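Local coordinates for putative outer membrane protein (LpxR) (Salmonella typhimurium, PDB 3FID) that probably removes acyl chains from lipid A as a deacylase of the bacterial outer membrane, and binds metal ions, at residues G182-L187 / S195-G200; E254-A259 / Y285-G290. All blocks are in the same frame, centred on the assembly; numbering follows the deposited sequence.

Contact 1: residues G182-L187 / S195-G200; sequences GATVAL and SDNGFG. With CXE (pentaethylene glycol monodecyl ether), chain M.
Thr184, on the strand 176-188, and Asn197, in the loop that follows the helix 191-194, mark the nearest approach of the two backbones, their CA atoms 7.3 Å apart. The loop bends as an inverse gamma turn centred on Asp196 and then runs on without regular structure, and the contact is made mainly by side chains, with one bridging water. Thr184 points at the loop and divides its two branches between two residues. Its methyl CG2, anti to the backbone N (chi1 -58°), lies against the carboxamide of Asn197, 3.7 Å from OD1. The polar needs of that amide are met by others: OD1 accepts from Lys218 and ND2 donates a hydrogen bond to the carbonyl O of Asn194, which fixes how the group is turned. The hydroxyl branch of Thr184 faces the far end of the Phe199 ring, with OG1 3.5 Å from CZ in an oblique approach, the two side chains passing in opposite directions. CZ also meets the carbonyl of Ala183, whose O sits at the ring edge, near its plane, at 3.8 Å. A water joins the partners, 2.8 Å from Thr184 OG1 and weakly bonded to Gly198 N at 3.4 Å; it rests above one face of the Phe199 ring, toward the rim. Phe199 further packs on Glu167 and Glu224 of nearby strands. Ala183 and Val185 look the other way and line detergent pockets. The backbone also touches detergent, Gly182 O lying 3.5 Å from C16 of a bound pentaethylene glycol monodecyl ether. This alternation, with Thr184 and Ala186 facing a tucked-in loop and Ala183 and Val185 facing detergent, is characteristic of a transmembrane outer-membrane beta-barrel whose interior is partly filled by one of its own loops.

Contact 2: residues E254-A259 / Y285-G290; sequences EYRVGA and YSYING. With CXE (pentaethylene glycol monodecyl ether), chain L; CXE (pentaethylene glycol monodecyl ether), chain J.
Arg256 reaches along the inner wall of the beta-barrel, past one intervening strand, to Tyr287 and Asn289. The strands 254-259 and 285-290 run in broadly the same sense, 36° apart with axes 9.3 Å from each other at closest, as expected of next-but-one neighbours in an antiparallel barrel; the strand 266-275 pairs with both. From CB, the Arg256 chain leaves anti to its own carbonyl carbon (chi1 -55°) and enters the interior, where CG packs on the Phe199 ring. CD lies against the carbonyl O of Gly198. The chain then bends at chi3, and NE gives a short, in-plane bond to Glu254 OE2 at 2.6 Å, part of a salt bridge to which NH1 adds a weak second bond. Beyond CZ the two end nitrogens part. NH1 comes within 3.1 Å of Tyr287 OH, but at too poor an angle for a hydrogen bond; the guanidinium and ring planes are steeply inclined to each other. NH2 takes the other direction and bonds to Asn289 OD1 at 3.2 Å, bent to 142° at the hydrogen and tilted out of both planes; Asn289 OD1 also accepts from Asn273 on the intervening strand. A water donates to Glu254 OE1 at 2.7 Å and is hydrogen-bonded to Tyr287 OH at 2.8 Å, tying the carboxylate to the phenol. Arg226 forms a salt bridge with the same OE1. Tyr287 approaches Asp10, a metal-binding residue, to about 4 Å between side chains, so the polar cluster adjoins a metal site. Residues alternate along the strand: Tyr255 and Val257 meet detergent, one molecule lying over a face of the tyrosine ring with its C15 3.5 Å from Tyr255 OH.

Along the chain, contact 1 comes first: the strand 176-188 ends, the short helix 191-194 reverses the path, and residues 195-200 return against the strand, closing a small loop. The chain next enters the strand 215-228 and reaches 251-263, where contact 2 opens; it closes one hairpin later, after 266-275, when 285-290 comes round. The two contacts are therefore in series, neither nesting nor crossing. They meet inside the barrel, where Gly200 N probably hydrogen-bonds to Glu254 OE2 at 2.8 Å. Through that meeting the inward-folded loop is joined directly to strand 251-263 and, through contact 2, to the C-terminal strand 285-295.

Contact 1: residues G182-L187 / S195-G200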
loop_
_atom_site.group_PDB
_atom_site.type_symbol
_atom_site.label_atom_id
_atom_site.label_comp_id
_atom_site.label_asym_id
_atom_site.label_seq_id
_atom_site.Cartn_x
_atom_site.Cartn_y
_atom_site.Cartn_z
ATOM N N GLY A 182 7.868 9.573 -9.293
ATOM C CA GLY A 182 6.538 9.472 -9.838
ATOM C C GLY A 182 5.817 10.780 -9.798
ATOM O O GLY A 182 6.397 11.837 -9.518
ATOM N N ALA A 183 4.548 10.723 -10.128
ATOM C CA ALA A 183 3.728 11.918 -10.012
ATOM C C ALA A 183 2.273 11.515 -9.838
ATOM O O ALA A 183 1.870 10.449 -10.278
ATOM C CB ALA A 183 3.918 12.830 -11.247
ATOM N N THR A 184 1.492 12.393 -9.205
ATOM C CA THR A 184 0.069 12.203 -9.049
ATOM C C THR A 184 -0.562 13.476 -9.602
ATOM O O THR A 184 0.040 14.534 -9.492
ATOM C CB THR A 184 -0.290 12.032 -7.531
ATOM O OG1 THR A 184 0.439 10.919 -6.978
ATOM C CG2 THR A 184 -1.797 11.792 -7.309
ATOM N N VAL A 185 -1.721 13.356 -10.244
ATOM C CA VAL A 185 -2.571 14.525 -10.505
ATOM C C VAL A 185 -3.841 14.362 -9.684
ATOM O O VAL A 185 -4.315 13.236 -9.467
ATOM C CB VAL A 185 -2.893 14.704 -12.015
ATOM C CG1 VAL A 185 -1.640 15.217 -12.733
ATOM C CG2 VAL A 185 -3.403 13.393 -12.657
ATOM N N ALA A 186 -4.365 15.466 -9.177
ATOM C CA ALA A 186 -5.552 15.413 -8.337
ATOM C C ALA A 186 -6.423 16.630 -8.555
ATOM O O ALA A 186 -5.931 17.720 -8.883
ATOM C CB ALA A 186 -5.173 15.300 -6.854
ATOM N N LEU A 187 -7.714 16.430 -8.375
ATOM C CA LEU A 187 -8.639 17.535 -8.238
ATOM C C LEU A 187 -9.506 17.312 -7.014
ATOM O O LEU A 187 -9.831 16.163 -6.671
ATOM C CB LEU A 187 -9.482 17.667 -9.500
ATOM C CG LEU A 187 -10.632 16.740 -9.798
ATOM C CD1 LEU A 187 -11.923 17.339 -9.192
ATOM C CD2 LEU A 187 -10.755 16.636 -11.328
ATOM N N SER A 195 -2.526 17.413 -2.159
ATOM C CA SER A 195 -1.082 17.085 -2.262
ATOM C C SER A 195 -0.666 15.918 -1.368
ATOM O O SER A 195 0.482 15.501 -1.408
ATOM C CB SER A 195 -0.183 18.305 -1.965
ATOM O OG SER A 195 -0.177 18.598 -0.578
ATOM N N ASP A 196 -1.608 15.375 -0.586
ATOM C CA ASP A 196 -1.277 14.366 0.418
ATOM C C ASP A 196 -1.346 13.005 -0.287
ATOM O O ASP A 196 -2.366 12.314 -0.211
ATOM C CB ASP A 196 -2.282 14.441 1.592
ATOM C CG ASP A 196 -1.845 13.631 2.799
ATOM O OD1 ASP A 196 -0.627 13.381 2.951
ATOM O OD2 ASP A 196 -2.732 13.265 3.602
ATOM N N ASN A 197 -0.288 12.645 -1.011
ATOM C CA ASN A 197 -0.325 11.431 -1.845
ATOM C C ASN A 197 0.798 10.447 -1.451
ATOM O O ASN A 197 1.588 10.728 -0.541
ATOM C CB ASN A 197 -0.214 11.787 -3.338
ATOM C CG ASN A 197 -1.281 12.758 -3.790
ATOM O OD1 ASN A 197 -2.476 12.452 -3.778
ATOM N ND2 ASN A 197 -0.850 13.945 -4.189
ATOM N N GLY A 198 0.894 9.323 -2.151
ATOM C CA GLY A 198 1.946 8.353 -1.887
ATOM C C GLY A 198 1.660 7.003 -2.527
ATOM O O GLY A 198 0.486 6.666 -2.836
ATOM N N PHE A 199 2.741 6.231 -2.703
ATOM C CA PHE A 199 2.727 4.924 -3.335
ATOM C C PHE A 199 3.453 3.908 -2.440
ATOM O O PHE A 199 4.298 4.281 -1.609
ATOM C CB PHE A 199 3.490 4.966 -4.651
ATOM C CG PHE A 199 2.927 5.964 -5.646
ATOM C CD1 PHE A 199 1.977 5.558 -6.593
ATOM C CD2 PHE A 199 3.347 7.304 -5.624
ATOM C CE1 PHE A 199 1.459 6.474 -7.522
ATOM C CE2 PHE A 199 2.863 8.221 -6.565
ATOM C CZ PHE A 199 1.912 7.816 -7.508
ATOM N N GLY A 200 3.143 2.637 -2.653
ATOM C CA GLY A 200 3.924 1.559 -2.037
ATOM C C GLY A 200 3.940 1.718 -0.533
ATOM O O GLY A 200 2.879 1.885 0.097
HETATM C C1 CXE M . 14.790 23.954 0.398
HETATM C C2 CXE M . 15.291 22.766 -0.400
HETATM C C3 CXE M . 14.417 22.505 -1.628
HETATM C C4 CXE M . 14.221 21.012 -1.893
HETATM C C5 CXE M . 13.832 20.734 -3.344
HETATM C C6 CXE M . 13.216 19.342 -3.467
HETATM C C7 CXE M . 12.482 19.104 -4.789
HETATM C C8 CXE M . 12.266 17.604 -5.006
HETATM C C9 CXE M . 11.157 17.265 -6.005
HETATM C C10 CXE M . 11.602 16.159 -6.958
HETATM O O11 CXE M . 10.519 15.762 -7.796
HETATM C C12 CXE M . 10.929 15.421 -9.132
HETATM C C13 CXE M . 10.577 13.966 -9.490
HETATM O O14 CXE M . 10.112 13.855 -10.841
HETATM C C15 CXE M . 9.626 12.550 -11.174
HETATM C C16 CXE M . 8.488 12.611 -12.199
HETATM O O17 CXE M . 8.578 11.479 -13.077
HETATM C C18 CXE M . 7.337 10.821 -13.372
HETATM C C19 CXE M . 7.585 9.586 -14.245
HETATM O O20 CXE M . 7.127 8.387 -13.599
HETATM C C21 CXE M . 7.474 7.175 -14.279
HETATM C C22 CXE M . 6.177 6.500 -14.707
HETATM O O23 CXE M . 6.394 5.219 -15.289
HETATM C C24 CXE M . 5.373 4.888 -16.228
HETATM C C25 CXE M . 6.026 4.521 -17.543
HETATM O O26 CXE M . 5.030 4.375 -18.539
HETATM O O HOH W 1 -0.319 8.841 -5.303
#

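Contact 2: residues E254-A259 / Y285-G290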
loop_
_atom_site.group_PDB
_atom_site.type_symbol
_atom_site.label_atom_id
_atom_site.label_comp_id
_atom_site.label_asym_id
_atom_site.label_seq_id
_atom_site.Cartn_x
_atom_site.Cartn_y
_atom_site.Cartn_z
ATOM N N GLU A 254 4.038 1.348 -9.988
ATOM C CA GLU A 254 2.775 1.271 -9.241
ATOM C C GLU A 254 1.797 2.359 -9.700
ATOM O O GLU A 254 2.133 3.562 -9.686
ATOM C CB GLU A 254 3.012 1.394 -7.734
ATOM C CG GLU A 254 1.687 1.311 -6.895
ATOM C CD GLU A 254 1.939 1.287 -5.412
ATOM O OE1 GLU A 254 2.808 0.517 -4.988
ATOM O OE2 GLU A 254 1.239 2.005 -4.663
ATOM N N TYR A 255 0.605 1.936 -10.102
ATOM C CA TYR A 255 -0.451 2.843 -10.560
ATOM C C TYR A 255 -1.543 2.908 -9.510
ATOM O O TYR A 255 -1.897 1.886 -8.920
ATOM C CB TYR A 255 -1.066 2.299 -11.852
ATOM C CG TYR A 255 -0.110 2.327 -13.004
ATOM C CD1 TYR A 255 -0.139 3.388 -13.908
ATOM C CD2 TYR A 255 0.829 1.292 -13.208
ATOM C CE1 TYR A 255 0.719 3.435 -14.987
ATOM C CE2 TYR A 255 1.704 1.331 -14.297
ATOM C CZ TYR A 255 1.647 2.417 -15.169
ATOM O OH TYR A 255 2.503 2.526 -16.253
ATOM N N ARG A 256 -2.094 4.100 -9.274
ATOM C CA ARG A 256 -3.158 4.267 -8.277
ATOM C C ARG A 256 -4.162 5.256 -8.856
ATOM O O ARG A 256 -3.772 6.339 -9.303
ATOM C CB ARG A 256 -2.638 4.836 -6.937
ATOM C CG ARG A 256 -1.508 4.058 -6.276
ATOM C CD ARG A 256 -1.327 4.453 -4.785
ATOM N NE ARG A 256 -0.933 3.219 -4.097
ATOM C CZ ARG A 256 -1.641 2.506 -3.209
ATOM N NH1 ARG A 256 -1.097 1.401 -2.744
ATOM N NH2 ARG A 256 -2.847 2.881 -2.746
ATOM N N VAL A 257 -5.428 4.858 -8.876
ATOM C CA VAL A 257 -6.503 5.712 -9.299
ATOM C C VAL A 257 -7.563 5.619 -8.214
ATOM O O VAL A 257 -7.976 4.503 -7.818
ATOM C CB VAL A 257 -7.076 5.209 -10.668
ATOM C CG1 VAL A 257 -8.386 5.920 -11.007
ATOM C CG2 VAL A 257 -6.000 5.312 -11.790
ATOM N N GLY A 258 -8.039 6.761 -7.719
ATOM C CA GLY A 258 -9.011 6.685 -6.647
ATOM C C GLY A 258 -9.709 7.967 -6.288
ATOM O O GLY A 258 -9.560 8.978 -6.973
ATOM N N ALA A 259 -10.472 7.914 -5.201
ATOM C CA ALA A 259 -11.287 9.059 -4.755
ATOM C C ALA A 259 -11.596 8.966 -3.261
ATOM O O ALA A 259 -11.600 7.866 -2.664
ATOM C CB ALA A 259 -12.613 9.121 -5.538
ATOM N N TYR A 285 -0.095 -7.273 -11.111
ATOM C CA TYR A 285 -1.251 -7.639 -10.334
ATOM C C TYR A 285 -2.022 -6.414 -9.865
ATOM O O TYR A 285 -1.438 -5.356 -9.638
ATOM C CB TYR A 285 -0.860 -8.534 -9.145
ATOM C CG TYR A 285 0.057 -7.894 -8.124
ATOM C CD1 TYR A 285 1.446 -8.012 -8.248
ATOM C CD2 TYR A 285 -0.453 -7.236 -6.994
ATOM C CE1 TYR A 285 2.314 -7.474 -7.293
ATOM C CE2 TYR A 285 0.419 -6.674 -6.005
ATOM C CZ TYR A 285 1.801 -6.802 -6.170
ATOM O OH TYR A 285 2.711 -6.290 -5.253
ATOM N N SER A 286 -3.328 -6.569 -9.757
ATOM C CA SER A 286 -4.223 -5.459 -9.348
ATOM C C SER A 286 -4.960 -5.778 -8.038
ATOM O O SER A 286 -5.269 -6.944 -7.714
ATOM C CB SER A 286 -5.245 -5.142 -10.449
ATOM O OG SER A 286 -6.039 -6.290 -10.739
ATOM N N TYR A 287 -5.270 -4.723 -7.298
ATOM C CA TYR A 287 -5.992 -4.871 -6.048
ATOM C C TYR A 287 -6.630 -3.531 -5.710
ATOM O O TYR A 287 -6.347 -2.500 -6.365
ATOM C CB TYR A 287 -5.039 -5.311 -4.919
ATOM C CG TYR A 287 -3.925 -4.319 -4.581
ATOM C CD1 TYR A 287 -2.737 -4.288 -5.299
ATOM C CD2 TYR A 287 -4.077 -3.429 -3.526
ATOM C CE1 TYR A 287 -1.717 -3.367 -4.961
ATOM C CE2 TYR A 287 -3.086 -2.500 -3.190
ATOM C CZ TYR A 287 -1.926 -2.483 -3.895
ATOM O OH TYR A 287 -1.001 -1.557 -3.494
ATOM N N ILE A 288 -7.474 -3.536 -4.691
ATOM C CA ILE A 288 -8.046 -2.285 -4.204
ATOM C C ILE A 288 -7.730 -2.088 -2.744
ATOM O O ILE A 288 -7.379 -3.029 -2.038
ATOM C CB ILE A 288 -9.572 -2.224 -4.361
ATOM C CG1 ILE A 288 -10.257 -3.320 -3.517
ATOM C CG2 ILE A 288 -9.966 -2.310 -5.848
ATOM C CD1 ILE A 288 -11.732 -3.084 -3.270
ATOM N N ASN A 289 -7.840 -0.848 -2.300
ATOM C CA ASN A 289 -8.018 -0.600 -0.878
ATOM C C ASN A 289 -9.251 0.290 -0.682
ATOM O O ASN A 289 -9.553 1.142 -1.534
ATOM C CB ASN A 289 -6.722 -0.104 -0.180
ATOM C CG ASN A 289 -6.171 1.204 -0.742
ATOM O OD1 ASN A 289 -5.412 1.212 -1.723
ATOM N ND2 ASN A 289 -6.511 2.319 -0.094
ATOM N N GLY A 290 -9.987 0.030 0.403
ATOM C CA GLY A 290 -11.134 0.850 0.788
ATOM C C GLY A 290 -10.890 1.329 2.204
ATOM O O GLY A 290 -10.446 0.547 3.073
HETATM C C1 CXE L . 2.207 12.003 -15.347
HETATM C C2 CXE L . 0.934 12.242 -14.552
HETATM C C3 CXE L . 0.532 10.981 -13.802
HETATM C C4 CXE L . -0.752 10.353 -14.323
HETATM C C5 CXE L . -0.550 8.852 -14.533
HETATM C C6 CXE L . -1.682 8.027 -13.921
HETATM C C7 CXE L . -1.889 6.751 -14.705
HETATM C C8 CXE L . -2.993 5.905 -14.119
HETATM C C9 CXE L . -3.759 5.209 -15.227
HETATM C C10 CXE L . -3.660 3.686 -15.156
HETATM O O11 CXE L . -3.748 3.170 -16.482
HETATM C C12 CXE L . -3.596 1.752 -16.596
HETATM C C13 CXE L . -2.137 1.309 -16.537
HETATM O O14 CXE L . -1.473 1.606 -17.769
HETATM C C15 CXE L . -0.181 0.995 -17.863
HETATM C C1 CXE J . -11.598 7.148 -9.489
HETATM C C2 CXE J . -12.405 6.097 -8.760
HETATM C C3 CXE J . -13.520 5.608 -9.668
HETATM C C4 CXE J . -14.230 4.413 -9.061
HETATM C C5 CXE J . -15.408 4.000 -9.928
HETATM C C6 CXE J . -16.053 2.741 -9.369
HETATM C C7 CXE J . -17.470 2.527 -9.895
HETATM C C8 CXE J . -18.209 1.571 -8.972
HETATM C C9 CXE J . -19.252 0.759 -9.721
HETATM C C10 CXE J . -20.004 -0.141 -8.753
HETATM O O11 CXE J . -21.258 -0.457 -9.343
HETATM C C12 CXE J . -22.093 -1.251 -8.496
HETATM C C13 CXE J . -23.227 -1.791 -9.354
HETATM O O HOH W 2 1.821 -1.372 -3.318
#